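Local coordinates for protein monosaccharide-transporting ATPase (Actinobacillus succinogenes, PDB 5DTE) that binds the sugar D-allose and probably serves as the periplasmic solute-binding component of an ABC transporter for monosaccharides, at residues I113-R118 with A277-H282; G75-M80 with I88-N93; G47-A52 with L59-A64; N38-S43 with K273-I278. One frame throughout, in Å; residues are numbered along the deposited sequence.

From the N terminus, helix 39-54 supplies two contacts: its first turn opens contact 4, and its middle packs on strand 58-63 to close the short loop of contact 3. Contact 2 follows, closing a short loop between helix 70-82 and strand 87-90. The next strand, 112-115, opens contact 1. The chain then builds the second domain before helix 272-287 returns to close contact 4 and then contact 1, on overlapping segments. Contacts 3 and 2 thus nest inside the loop of contact 4, whereas contact 1 opens within it and ends just past it. Helices 39-54 and 272-287 lie on one face of the six-stranded parallel sheet and helix 70-82 on the opposite face, while contacts 1 and 4 reach the allose.

Contact 1 (I113-R118 with A277-H282); sequences IDLDVR and AIAIEH. With ALL (beta-D-allopyranose), chain E.
Ile113 and Leu115 project from the strand against Ala279 and His282; the side chains that meet do so through apolar atoms, with no hydrogen bond between strand and helix. CG2 of Ile113 lies 4.0 Å from CB of Ala279, while CG1 of Ile113 sits 3.6 Å from the carbonyl O of Ala279 and so rests on the helix backbone. The first torsion, chi1 -57°, sets CG1 anti to the carbonyl carbon and CG2 anti to the backbone N, and both branches meet Ala279. CD1 of Ile113 goes on to CB of His282 at 4.1 Å, the two side chains crossing at about a right angle. Two residues along the strand, on the same face, Leu115 adds CD1, 4.3 Å from CB of Ala279. The His282 ring turns away from the strand, and CG2 of Ile278 lies 3.7 Å above one of its faces, over the centre.

Strand and helix run almost antiparallel, at 173°, as is usual where helices cover a parallel sheet, here in the N-terminal domain of a protein of the periplasmic-binding-protein family. Just past the strand the chain enters the sugar pocket. There both carboxylate oxygens of Asp116 are used: OD2 accepts from O1 of the allose at 2.8 Å, and OD1 accepts from O2 of the sugar at 3.1 Å. The backbone O of Asp116 is hydrogen-bonded by Tyr133 OH and Asn170 ND2.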
loop_
_atom_site.group_PDB
_atom_site.type_symbol
_atom_site.label_atom_id
_atom_site.label_comp_id
_atom_site.label_asym_id
_atom_site.label_seq_id
_atom_site.Cartn_x
_atom_site.Cartn_y
_atom_site.Cartn_z
ATOM N N ILE A 113 -12.257 7.165 -9.962
ATOM C CA ILE A 113 -11.525 7.346 -8.713
ATOM C C ILE A 113 -10.167 6.676 -8.760
ATOM O O ILE A 113 -10.061 5.471 -8.964
ATOM C CB ILE A 113 -12.297 6.764 -7.486
ATOM C CG1 ILE A 113 -13.681 7.399 -7.357
ATOM C CG2 ILE A 113 -11.502 6.967 -6.216
ATOM C CD1 ILE A 113 -13.707 8.898 -7.695
ATOM N N ASP A 114 -9.125 7.461 -8.546
ATOM C CA ASP A 114 -7.781 6.926 -8.473
ATOM C C ASP A 114 -7.516 6.408 -7.040
ATOM O O ASP A 114 -7.322 7.190 -6.107
ATOM C CB ASP A 114 -6.792 8.012 -8.913
ATOM C CG ASP A 114 -5.367 7.731 -8.488
ATOM O OD1 ASP A 114 -4.974 6.550 -8.494
ATOM O OD2 ASP A 114 -4.642 8.699 -8.142
ATOM N N LEU A 115 -7.531 5.084 -6.874
ATOM C CA LEU A 115 -7.327 4.448 -5.564
ATOM C C LEU A 115 -5.882 3.985 -5.372
ATOM O O LEU A 115 -5.217 3.644 -6.341
ATOM C CB LEU A 115 -8.286 3.256 -5.397
ATOM C CG LEU A 115 -8.278 2.377 -4.137
ATOM C CD1 LEU A 115 -8.721 3.167 -2.914
ATOM C CD2 LEU A 115 -9.187 1.164 -4.315
ATOM N N ASP A 116 -5.414 4.005 -4.121
ATOM C CA ASP A 116 -4.102 3.472 -3.673
ATOM C C ASP A 116 -2.846 4.197 -4.178
ATOM O O ASP A 116 -2.183 4.908 -3.416
ATOM C CB ASP A 116 -3.963 1.982 -4.037
ATOM C CG ASP A 116 -2.719 1.336 -3.413
ATOM O OD1 ASP A 116 -2.415 1.624 -2.229
ATOM O OD2 ASP A 116 -2.044 0.543 -4.108
ATOM N N VAL A 117 -2.496 3.964 -5.441
ATOM C CA VAL A 117 -1.304 4.549 -6.042
ATOM C C VAL A 117 -1.665 5.881 -6.700
ATOM O O VAL A 117 -2.592 5.952 -7.500
ATOM C CB VAL A 117 -0.673 3.578 -7.059
ATOM C CG1 VAL A 117 0.415 4.266 -7.875
ATOM C CG2 VAL A 117 -0.127 2.323 -6.341
ATOM N N ARG A 118 -0.954 6.945 -6.336
ATOM C CA ARG A 118 -1.349 8.287 -6.764
ATOM C C ARG A 118 -0.679 8.700 -8.063
ATOM O O ARG A 118 0.558 8.597 -8.202
ATOM C CB ARG A 118 -1.039 9.314 -5.677
ATOM C CG ARG A 118 -1.651 10.687 -5.936
ATOM C CD ARG A 118 -1.369 11.662 -4.780
ATOM N NE ARG A 118 -1.325 13.055 -5.224
ATOM C CZ ARG A 118 -2.400 13.805 -5.453
ATOM N NH1 ARG A 118 -2.263 15.060 -5.867
ATOM N NH2 ARG A 118 -3.616 13.301 -5.279
ATOM N N ALA A 277 -14.075 1.779 0.436
ATOM C CA ALA A 277 -15.430 2.204 0.754
ATOM C C ALA A 277 -15.583 3.661 0.375
ATOM O O ALA A 277 -16.537 4.015 -0.309
ATOM C CB ALA A 277 -15.752 1.993 2.210
ATOM N N ILE A 278 -14.639 4.505 0.796
ATOM C CA ILE A 278 -14.660 5.916 0.386
ATOM C C ILE A 278 -14.578 6.049 -1.139
ATOM O O ILE A 278 -15.249 6.893 -1.717
ATOM C CB ILE A 278 -13.527 6.746 1.045
ATOM C CG1 ILE A 278 -14.009 7.342 2.370
ATOM C CG2 ILE A 278 -13.111 7.899 0.154
ATOM C CD1 ILE A 278 -14.146 6.352 3.517
ATOM N N ALA A 279 -13.790 5.200 -1.793
ATOM C CA ALA A 279 -13.742 5.192 -3.255
ATOM C C ALA A 279 -15.138 5.019 -3.889
ATOM O O ALA A 279 -15.547 5.800 -4.755
ATOM C CB ALA A 279 -12.815 4.112 -3.729
ATOM N N ILE A 280 -15.865 4.000 -3.438
ATOM C CA ILE A 280 -17.222 3.724 -3.913
ATOM C C ILE A 280 -18.199 4.825 -3.507
ATOM O O ILE A 280 -19.155 5.114 -4.232
ATOM C CB ILE A 280 -17.734 2.376 -3.369
ATOM C CG1 ILE A 280 -16.815 1.243 -3.819
ATOM C CG2 ILE A 280 -19.187 2.122 -3.780
ATOM C CD1 ILE A 280 -16.882 0.020 -2.926
ATOM N N GLU A 281 -17.957 5.435 -2.345
ATOM C CA GLU A 281 -18.799 6.528 -1.874
ATOM C C GLU A 281 -18.550 7.773 -2.739
ATOM O O GLU A 281 -19.463 8.577 -2.984
ATOM C CB GLU A 281 -18.535 6.821 -0.392
ATOM C CG GLU A 281 -19.555 6.195 0.590
ATOM C CD GLU A 281 -20.794 7.079 0.831
ATOM O OE1 GLU A 281 -20.807 8.246 0.363
ATOM O OE2 GLU A 281 -21.749 6.608 1.500
ATOM N N HIS A 282 -17.314 7.893 -3.224
ATOM C CA HIS A 282 -16.872 9.044 -3.999
ATOM C C HIS A 282 -17.314 8.950 -5.445
ATOM O O HIS A 282 -17.603 9.962 -6.079
ATOM C CB HIS A 282 -15.349 9.179 -3.935
ATOM C CG HIS A 282 -14.864 9.999 -2.783
ATOM N ND1 HIS A 282 -13.577 10.513 -2.722
ATOM C CD2 HIS A 282 -15.477 10.406 -1.648
ATOM C CE1 HIS A 282 -13.434 11.195 -1.608
ATOM N NE2 HIS A 282 -14.571 11.147 -0.930
HETATM C C1 ALL E . 0.921 -0.828 -2.338
HETATM C C2 ALL E . -0.219 -0.919 -1.342
HETATM C C3 ALL E . -0.080 -2.077 -0.426
HETATM C C4 ALL E . 0.261 -3.343 -1.147
HETATM C C5 ALL E . 1.531 -3.104 -1.946
HETATM C C6 ALL E . 2.100 -4.341 -2.561
HETATM O O1 ALL E . 0.658 0.100 -3.318
HETATM O O2 ALL E . -0.202 0.287 -0.548
HETATM O O3 ALL E . 1.001 -1.798 0.517
HETATM O O4 ALL E . 0.450 -4.411 -0.207
HETATM O O5 ALL E . 1.202 -2.142 -2.989
HETATM O O6 ALL E . 1.282 -4.744 -3.639
#

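Contact 2 (G75-M80 with I88-N93); sequences GLVENM and IIVTPN
The carbonyl O of Val90, whose side chain meets Val77, accepts a hydrogen bond from Leu115 N of the neighbouring strand. Two residues earlier, Ile88 O is bonded in the same way to Ile113 N, and from the other side Ile89 is hydrogen-bonded to Ala30 and Leu32. With the backbone engaged this way, Ile88 and Val90 point their side chains toward the helix, and Ile89 packs on Leu115 on the far face.

CD1 of Ile88 makes most of the contacts with the helix. It lies 4.0 Å from CB of Met80 and 4.1 Å from the carbonyl O of Val77, and 4.3 Å from CG1 of Val77, so it fits between two residues one turn apart. With chi1 -42° and chi2 170°, CG1 of Ile88 lies beside the backbone N and CD1 extends to the helix. Val90 offers CG2, its branch anti to the backbone N, 3.9 Å from CG2 of Val77; the two valines cross at about a right angle. Beyond CB the Met80 chain bends at chi2 and chi3 and turns away from Ile88, toward Ala30, Leu32 and Gln62.

Helix and strand run nearly antiparallel, at 173°, as consecutive elements of the alternating alpha/beta domain. No hydrogen bond joins them: the contact is aliphatic, and the backbone bonds run within the helix and between strands.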
loop_
_atom_site.group_PDB
_atom_site.type_symbol
_atom_site.label_atom_id
_atom_site.label_comp_id
_atom_site.label_asym_id
_atom_site.label_seq_id
_atom_site.Cartn_x
_atom_site.Cartn_y
_atom_site.Cartn_z
ATOM N N GLY A 75 -5.407 -1.237 -20.500
ATOM C CA GLY A 75 -6.268 -2.038 -21.341
ATOM C C GLY A 75 -7.617 -2.188 -20.685
ATOM O O GLY A 75 -8.632 -1.905 -21.286
ATOM N N LEU A 76 -7.610 -2.583 -19.421
ATOM C CA LEU A 76 -8.831 -2.817 -18.659
ATOM C C LEU A 76 -9.681 -1.565 -18.430
ATOM O O LEU A 76 -10.916 -1.627 -18.500
ATOM C CB LEU A 76 -8.477 -3.439 -17.310
ATOM C CG LEU A 76 -7.772 -4.779 -17.415
ATOM C CD1 LEU A 76 -7.372 -5.255 -16.027
ATOM C CD2 LEU A 76 -8.673 -5.779 -18.129
ATOM N N VAL A 77 -9.033 -0.441 -18.126
ATOM C CA VAL A 77 -9.774 0.783 -17.872
ATOM C C VAL A 77 -10.568 1.175 -19.100
ATOM O O VAL A 77 -11.775 1.401 -19.025
ATOM C CB VAL A 77 -8.869 1.942 -17.484
ATOM C CG1 VAL A 77 -9.673 3.237 -17.475
ATOM C CG2 VAL A 77 -8.261 1.696 -16.135
ATOM N N GLU A 78 -9.877 1.230 -20.233
ATOM C CA GLU A 78 -10.484 1.621 -21.499
ATOM C C GLU A 78 -11.633 0.696 -21.922
ATOM O O GLU A 78 -12.611 1.149 -22.529
ATOM C CB GLU A 78 -9.410 1.675 -22.577
ATOM C CG GLU A 78 -8.240 2.511 -22.132
ATOM C CD GLU A 78 -7.161 2.641 -23.176
ATOM O OE1 GLU A 78 -6.932 1.678 -23.952
ATOM O OE2 GLU A 78 -6.543 3.728 -23.210
ATOM N N ASN A 79 -11.517 -0.590 -21.602
ATOM C CA ASN A 79 -12.606 -1.521 -21.853
ATOM C C ASN A 79 -13.862 -1.025 -21.160
ATOM O O ASN A 79 -14.915 -0.914 -21.772
ATOM C CB ASN A 79 -12.258 -2.934 -21.371
ATOM C CG ASN A 79 -11.061 -3.530 -22.106
ATOM O OD1 ASN A 79 -10.599 -2.990 -23.113
ATOM N ND2 ASN A 79 -10.556 -4.657 -21.601
ATOM N N MET A 80 -13.729 -0.701 -19.881
ATOM C CA MET A 80 -14.846 -0.233 -19.067
ATOM C C MET A 80 -15.441 1.082 -19.599
ATOM O O MET A 80 -16.656 1.266 -19.594
ATOM C CB MET A 80 -14.386 -0.082 -17.614
ATOM C CG MET A 80 -13.821 -1.371 -16.991
ATOM S SD MET A 80 -15.052 -2.719 -17.000
ATOM C CE MET A 80 -14.459 -3.762 -18.359
ATOM N N ILE A 88 -15.760 4.037 -12.512
ATOM C CA ILE A 88 -14.576 3.197 -12.380
ATOM C C ILE A 88 -13.709 3.571 -11.160
ATOM O O ILE A 88 -13.386 4.733 -10.923
ATOM C CB ILE A 88 -13.703 3.268 -13.642
ATOM C CG1 ILE A 88 -14.568 3.237 -14.897
ATOM C CG2 ILE A 88 -12.712 2.135 -13.660
ATOM C CD1 ILE A 88 -13.790 3.537 -16.134
ATOM N N ILE A 89 -13.349 2.558 -10.387
ATOM C CA ILE A 89 -12.359 2.690 -9.338
ATOM C C ILE A 89 -11.124 1.915 -9.776
ATOM O O ILE A 89 -11.183 0.698 -9.969
ATOM C CB ILE A 89 -12.872 2.145 -8.000
ATOM C CG1 ILE A 89 -14.142 2.890 -7.597
ATOM C CG2 ILE A 89 -11.790 2.241 -6.921
ATOM C CD1 ILE A 89 -14.980 2.176 -6.556
ATOM N N VAL A 90 -10.008 2.608 -9.948
ATOM C CA VAL A 90 -8.795 1.943 -10.377
ATOM C C VAL A 90 -7.637 2.235 -9.420
ATOM O O VAL A 90 -7.507 3.344 -8.884
ATOM C CB VAL A 90 -8.416 2.341 -11.829
ATOM C CG1 VAL A 90 -7.859 3.754 -11.891
ATOM C CG2 VAL A 90 -7.415 1.374 -12.385
ATOM N N THR A 91 -6.833 1.197 -9.188
ATOM C CA THR A 91 -5.586 1.262 -8.433
ATOM C C THR A 91 -4.444 1.191 -9.432
ATOM O O THR A 91 -4.011 0.096 -9.797
ATOM C CB THR A 91 -5.458 0.105 -7.455
ATOM O OG1 THR A 91 -5.245 -1.101 -8.202
ATOM C CG2 THR A 91 -6.735 -0.044 -6.643
ATOM N N PRO A 92 -3.973 2.358 -9.903
ATOM C CA PRO A 92 -2.991 2.460 -10.984
ATOM C C PRO A 92 -1.713 1.654 -10.787
ATOM O O PRO A 92 -1.467 1.100 -9.725
ATOM C CB PRO A 92 -2.681 3.955 -11.018
ATOM C CG PRO A 92 -3.953 4.564 -10.640
ATOM C CD PRO A 92 -4.498 3.684 -9.543
ATOM N N ASN A 93 -0.914 1.639 -11.849
ATOM C CA ASN A 93 0.173 0.708 -12.076
ATOM C C ASN A 93 1.405 1.492 -12.461
ATOM O O ASN A 93 2.458 0.936 -12.776
ATOM C CB ASN A 93 -0.199 -0.255 -13.203
ATOM C CG ASN A 93 -0.125 -1.686 -12.784
ATOM O OD1 ASN A 93 0.434 -1.997 -11.733
ATOM N ND2 ASN A 93 -0.677 -2.580 -13.604
#

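Contact 3 (G47-A52 with L59-A64); sequences GAEETA and LIVQVA
Leu59 overlaps Ala48, Glu49 and Ala52 of the helix through CB and CD2. Its CB lies 3.9 Å from CB of Ala52, and CD2 of Leu59 reaches on to CG of Glu49 at 3.8 Å and to the carbonyl O of Ala48 at 4.0 Å. With CG anti to the backbone N, chi1 -177°, the leucine stands out from the strand toward the helix. Ala48 adds CB, 4.3 Å from CD2 of Leu59. Glu49 crosses Leu59 at about a right angle and contributes its aliphatic part; the carboxylate extends past it, and OE2 forms a salt bridge with Arg45. Val61 touches more lightly, with CG2 4.4 Å from OE2 of Glu49.

Ala48 and Ala52 turn their CB atoms toward the strand. The contact closes the beta-alpha-beta unit made by strand 28-33, helix 39-54 and the outermost strand 58-63. Ala48 also packs on Leu31 and on Val276, and Thr51 on Ala277 and Ile280, so the helix lies on the sheet and alongside helix 272-287.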
loop_
_atom_site.group_PDB
_atom_site.type_symbol
_atom_site.label_atom_id
_atom_site.label_comp_id
_atom_site.label_asym_id
_atom_site.label_seq_id
_atom_site.Cartn_x
_atom_site.Cartn_y
_atom_site.Cartn_z
ATOM N N GLY A 47 -13.899 -6.116 1.304
ATOM C CA GLY A 47 -14.562 -4.925 1.800
ATOM C C GLY A 47 -15.305 -4.184 0.704
ATOM O O GLY A 47 -16.340 -3.567 0.950
ATOM N N ALA A 48 -14.777 -4.246 -0.511
ATOM C CA ALA A 48 -15.412 -3.611 -1.667
ATOM C C ALA A 48 -16.758 -4.236 -1.958
ATOM O O ALA A 48 -17.696 -3.549 -2.347
ATOM C CB ALA A 48 -14.511 -3.703 -2.912
ATOM N N GLU A 49 -16.843 -5.550 -1.788
ATOM C CA GLU A 49 -18.053 -6.282 -2.127
ATOM C C GLU A 49 -19.115 -6.163 -1.028
ATOM O O GLU A 49 -20.316 -6.169 -1.308
ATOM C CB GLU A 49 -17.708 -7.737 -2.418
ATOM C CG GLU A 49 -16.959 -7.883 -3.726
ATOM C CD GLU A 49 -16.577 -9.318 -4.036
ATOM O OE1 GLU A 49 -16.873 -10.220 -3.216
ATOM O OE2 GLU A 49 -15.969 -9.542 -5.106
ATOM N N GLU A 50 -18.665 -6.023 0.213
ATOM C CA GLU A 50 -19.551 -5.696 1.316
ATOM C C GLU A 50 -20.190 -4.313 1.163
ATOM O O GLU A 50 -21.368 -4.137 1.448
ATOM C CB GLU A 50 -18.791 -5.771 2.626
ATOM C CG GLU A 50 -18.282 -7.149 2.954
ATOM C CD GLU A 50 -17.192 -7.116 4.019
ATOM O OE1 GLU A 50 -16.778 -6.004 4.419
ATOM O OE2 GLU A 50 -16.731 -8.201 4.438
ATOM N N THR A 51 -19.411 -3.331 0.727
ATOM C CA THR A 51 -19.941 -1.989 0.480
ATOM C C THR A 51 -20.867 -1.999 -0.744
ATOM O O THR A 51 -21.857 -1.272 -0.800
ATOM C CB THR A 51 -18.779 -0.955 0.295
ATOM O OG1 THR A 51 -18.193 -0.653 1.566
ATOM C CG2 THR A 51 -19.248 0.342 -0.357
ATOM N N ALA A 52 -20.547 -2.841 -1.719
ATOM C CA ALA A 52 -21.360 -2.944 -2.927
ATOM C C ALA A 52 -22.745 -3.473 -2.567
ATOM O O ALA A 52 -23.748 -2.838 -2.873
ATOM C CB ALA A 52 -20.674 -3.849 -3.976
ATOM N N LEU A 59 -21.142 -4.687 -8.949
ATOM C CA LEU A 59 -19.682 -4.479 -8.901
ATOM C C LEU A 59 -18.846 -5.420 -9.791
ATOM O O LEU A 59 -18.935 -6.645 -9.684
ATOM C CB LEU A 59 -19.190 -4.602 -7.461
ATOM C CG LEU A 59 -17.701 -4.325 -7.352
ATOM C CD1 LEU A 59 -17.478 -2.822 -7.432
ATOM C CD2 LEU A 59 -17.141 -4.915 -6.074
ATOM N N ILE A 60 -18.010 -4.830 -10.642
ATOM C CA ILE A 60 -17.266 -5.584 -11.649
ATOM C C ILE A 60 -15.769 -5.579 -11.410
ATOM O O ILE A 60 -15.091 -4.615 -11.759
ATOM C CB ILE A 60 -17.512 -5.028 -13.062
ATOM C CG1 ILE A 60 -18.975 -4.613 -13.235
ATOM C CG2 ILE A 60 -17.097 -6.036 -14.104
ATOM C CD1 ILE A 60 -19.350 -4.372 -14.675
ATOM N N VAL A 61 -15.249 -6.668 -10.850
ATOM C CA VAL A 61 -13.818 -6.774 -10.550
ATOM C C VAL A 61 -13.013 -7.420 -11.678
ATOM O O VAL A 61 -13.324 -8.520 -12.132
ATOM C CB VAL A 61 -13.573 -7.578 -9.259
ATOM C CG1 VAL A 61 -12.092 -7.764 -9.048
ATOM C CG2 VAL A 61 -14.217 -6.875 -8.070
ATOM N N GLN A 62 -11.983 -6.716 -12.135
ATOM C CA GLN A 62 -11.045 -7.264 -13.108
ATOM C C GLN A 62 -9.650 -6.997 -12.611
ATOM O O GLN A 62 -9.334 -5.894 -12.187
ATOM C CB GLN A 62 -11.229 -6.658 -14.500
ATOM C CG GLN A 62 -12.659 -6.651 -15.006
ATOM C CD GLN A 62 -12.727 -6.813 -16.511
ATOM O OE1 GLN A 62 -11.714 -7.086 -17.160
ATOM N NE2 GLN A 62 -13.921 -6.660 -17.074
ATOM N N VAL A 63 -8.814 -8.015 -12.679
ATOM C CA VAL A 63 -7.488 -7.946 -12.122
ATOM C C VAL A 63 -6.485 -8.070 -13.258
ATOM O O VAL A 63 -6.711 -8.806 -14.217
ATOM C CB VAL A 63 -7.326 -9.042 -11.064
ATOM C CG1 VAL A 63 -5.916 -9.157 -10.550
ATOM C CG2 VAL A 63 -8.275 -8.744 -9.934
ATOM N N ALA A 64 -5.410 -7.295 -13.172
ATOM C CA ALA A 64 -4.295 -7.400 -14.097
ATOM C C ALA A 64 -3.535 -8.700 -13.836
ATOM O O ALA A 64 -3.567 -9.225 -12.714
ATOM C CB ALA A 64 -3.373 -6.194 -13.951
#

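Contact 4 (N38-S43 with K273-I278); sequences NEYFIS and KKQVAI. With ALL (beta-D-allopyranose), chain E.
Tyr40 spans the gap from the allose to Gln275, and each part of it has a neighbour. Its CB lies 3.8 Å from O4 of the sugar. Further out, CD2 and CE2 run along the pyranose, CD2 at 3.7 Å from C3 of the sugar, the ring approaching obliquely. CD2 of Tyr40 also lies 4.0 Å above one face of the Phe41 ring, over its centre. The hydroxyl OH of Tyr40 ends 3.8 Å from NE2 of Gln275, a van der Waals distance, with the ring and amide planes 68° apart. Having CG anti to the backbone N, chi1 176°, carries the ring out to the sugar and helix 272-287.

Ser43 and Lys273 make the second half. The aliphatic chain of Lys273, bent at chi2, passes the end of the first helical turn, its CE 3.7 Å from OG of Ser43. Asn38 caps helix 39-54 weakly, OD1 receiving Tyr40 N at 3.3 Å.

No hydrogen bond joins the segments; polar and aliphatic groups meet at van der Waals range, while Gln275 NE2 is bonded to Gln270 O and Lys273 NZ to Gln46 OE1. Toward the sugar, Tyr40 meets ring carbons obliquely and Phe41 turns its edge to O6.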
loop_
_atom_site.group_PDB
_atom_site.type_symbol
_atom_site.label_atom_id
_atom_site.label_comp_id
_atom_site.label_asym_id
_atom_site.label_seq_id
_atom_site.Cartn_x
_atom_site.Cartn_y
_atom_site.Cartn_z
ATOM N N ASN A 38 -1.695 -10.473 -3.567
ATOM C CA ASN A 38 -1.461 -9.934 -2.231
ATOM C C ASN A 38 -2.665 -10.183 -1.322
ATOM O O ASN A 38 -3.803 -10.166 -1.776
ATOM C CB ASN A 38 -1.156 -8.431 -2.305
ATOM C CG ASN A 38 -0.444 -7.910 -1.057
ATOM O OD1 ASN A 38 -0.397 -8.577 -0.016
ATOM N ND2 ASN A 38 0.126 -6.715 -1.165
ATOM N N GLU A 39 -2.420 -10.423 -0.041
ATOM C CA GLU A 39 -3.521 -10.604 0.893
ATOM C C GLU A 39 -4.222 -9.267 1.140
ATOM O O GLU A 39 -5.442 -9.208 1.282
ATOM C CB GLU A 39 -3.013 -11.211 2.205
ATOM C CG GLU A 39 -3.938 -11.039 3.410
ATOM C CD GLU A 39 -5.275 -11.734 3.253
ATOM O OE1 GLU A 39 -5.308 -12.844 2.680
ATOM O OE2 GLU A 39 -6.292 -11.168 3.720
ATOM N N TYR A 40 -3.437 -8.199 1.169
ATOM C CA TYR A 40 -3.958 -6.853 1.345
ATOM C C TYR A 40 -5.089 -6.501 0.345
ATOM O O TYR A 40 -6.126 -5.947 0.731
ATOM C CB TYR A 40 -2.805 -5.839 1.242
ATOM C CG TYR A 40 -3.252 -4.407 1.315
ATOM C CD1 TYR A 40 -3.600 -3.835 2.526
ATOM C CD2 TYR A 40 -3.350 -3.630 0.170
ATOM C CE1 TYR A 40 -4.026 -2.524 2.596
ATOM C CE2 TYR A 40 -3.777 -2.319 0.229
ATOM C CZ TYR A 40 -4.118 -1.775 1.444
ATOM O OH TYR A 40 -4.540 -0.478 1.510
ATOM N N PHE A 41 -4.911 -6.836 -0.927
ATOM C CA PHE A 41 -5.931 -6.504 -1.922
ATOM C C PHE A 41 -7.118 -7.464 -1.866
ATOM O O PHE A 41 -8.259 -7.068 -2.114
ATOM C CB PHE A 41 -5.316 -6.461 -3.318
ATOM C CG PHE A 41 -4.549 -5.206 -3.583
ATOM C CD1 PHE A 41 -5.204 -3.983 -3.637
ATOM C CD2 PHE A 41 -3.171 -5.231 -3.755
ATOM C CE1 PHE A 41 -4.503 -2.798 -3.870
ATOM C CE2 PHE A 41 -2.457 -4.051 -3.990
ATOM C CZ PHE A 41 -3.129 -2.833 -4.050
ATOM N N ILE A 42 -6.843 -8.717 -1.528
ATOM C CA ILE A 42 -7.879 -9.689 -1.196
ATOM C C ILE A 42 -8.806 -9.118 -0.121
ATOM O O ILE A 42 -10.021 -9.306 -0.149
ATOM C CB ILE A 42 -7.245 -11.011 -0.709
ATOM C CG1 ILE A 42 -6.891 -11.895 -1.902
ATOM C CG2 ILE A 42 -8.174 -11.759 0.241
ATOM C CD1 ILE A 42 -8.123 -12.398 -2.672
ATOM N N SER A 43 -8.206 -8.390 0.810
ATOM C CA SER A 43 -8.909 -7.780 1.936
ATOM C C SER A 43 -9.737 -6.593 1.492
ATOM O O SER A 43 -10.834 -6.343 1.994
ATOM C CB SER A 43 -7.898 -7.348 3.002
ATOM O OG SER A 43 -8.458 -6.381 3.851
ATOM N N LYS A 273 -10.353 -1.417 3.676
ATOM C CA LYS A 273 -11.793 -1.504 3.448
ATOM C C LYS A 273 -12.414 -0.125 3.479
ATOM O O LYS A 273 -13.283 0.164 2.666
ATOM C CB LYS A 273 -12.461 -2.400 4.485
ATOM C CG LYS A 273 -11.763 -3.733 4.679
ATOM C CD LYS A 273 -12.740 -4.877 4.691
ATOM C CE LYS A 273 -12.042 -6.199 4.925
ATOM N NZ LYS A 273 -13.030 -7.316 4.971
ATOM N N LYS A 274 -11.967 0.719 4.416
ATOM C CA LYS A 274 -12.435 2.104 4.521
ATOM C C LYS A 274 -12.042 2.908 3.279
ATOM O O LYS A 274 -12.834 3.694 2.748
ATOM C CB LYS A 274 -11.873 2.767 5.768
ATOM C CG LYS A 274 -12.318 4.225 5.964
ATOM C CD LYS A 274 -11.768 4.806 7.291
ATOM C CE LYS A 274 -11.884 6.339 7.411
ATOM N NZ LYS A 274 -13.274 6.830 7.437
ATOM N N GLN A 275 -10.808 2.703 2.824
ATOM C CA GLN A 275 -10.343 3.303 1.582
ATOM C C GLN A 275 -11.293 3.026 0.420
ATOM O O GLN A 275 -11.916 3.936 -0.125
ATOM C CB GLN A 275 -8.961 2.779 1.221
ATOM C CG GLN A 275 -7.826 3.366 2.016
ATOM C CD GLN A 275 -6.475 3.114 1.351
ATOM O OE1 GLN A 275 -6.382 2.912 0.134
ATOM N NE2 GLN A 275 -5.425 3.132 2.148
ATOM N N VAL A 276 -11.400 1.757 0.041
ATOM C CA VAL A 276 -12.216 1.382 -1.104
ATOM C C VAL A 276 -13.695 1.672 -0.835
ATOM O O VAL A 276 -14.478 1.823 -1.762
ATOM C CB VAL A 276 -12.013 -0.094 -1.464
ATOM C CG1 VAL A 276 -12.491 -0.993 -0.337
ATOM C CG2 VAL A 276 -12.697 -0.429 -2.785
ATOM N N ALA A 277 -14.075 1.779 0.436
ATOM C CA ALA A 277 -15.430 2.204 0.754
ATOM C C ALA A 277 -15.583 3.661 0.375
ATOM O O ALA A 277 -16.537 4.015 -0.309
ATOM C CB ALA A 277 -15.752 1.993 2.210
ATOM N N ILE A 278 -14.639 4.505 0.796
ATOM C CA ILE A 278 -14.660 5.916 0.386
ATOM C C ILE A 278 -14.578 6.049 -1.139
ATOM O O ILE A 278 -15.249 6.893 -1.717
ATOM C CB ILE A 278 -13.527 6.746 1.045
ATOM C CG1 ILE A 278 -14.009 7.342 2.370
ATOM C CG2 ILE A 278 -13.111 7.899 0.154
ATOM C CD1 ILE A 278 -14.146 6.352 3.517
HETATM C C1 ALL E . 0.921 -0.828 -2.338
HETATM C C2 ALL E . -0.219 -0.919 -1.342
HETATM C C3 ALL E . -0.080 -2.077 -0.426
HETATM C C4 ALL E . 0.261 -3.343 -1.147
HETATM C C5 ALL E . 1.531 -3.104 -1.946
HETATM C C6 ALL E . 2.100 -4.341 -2.561
HETATM O O1 ALL E . 0.658 0.100 -3.318
HETATM O O2 ALL E . -0.202 0.287 -0.548
HETATM O O3 ALL E . 1.001 -1.798 0.517
HETATM O O4 ALL E . 0.450 -4.411 -0.207
HETATM O O5 ALL E . 1.202 -2.142 -2.989
HETATM O O6 ALL E . 1.282 -4.744 -3.639
#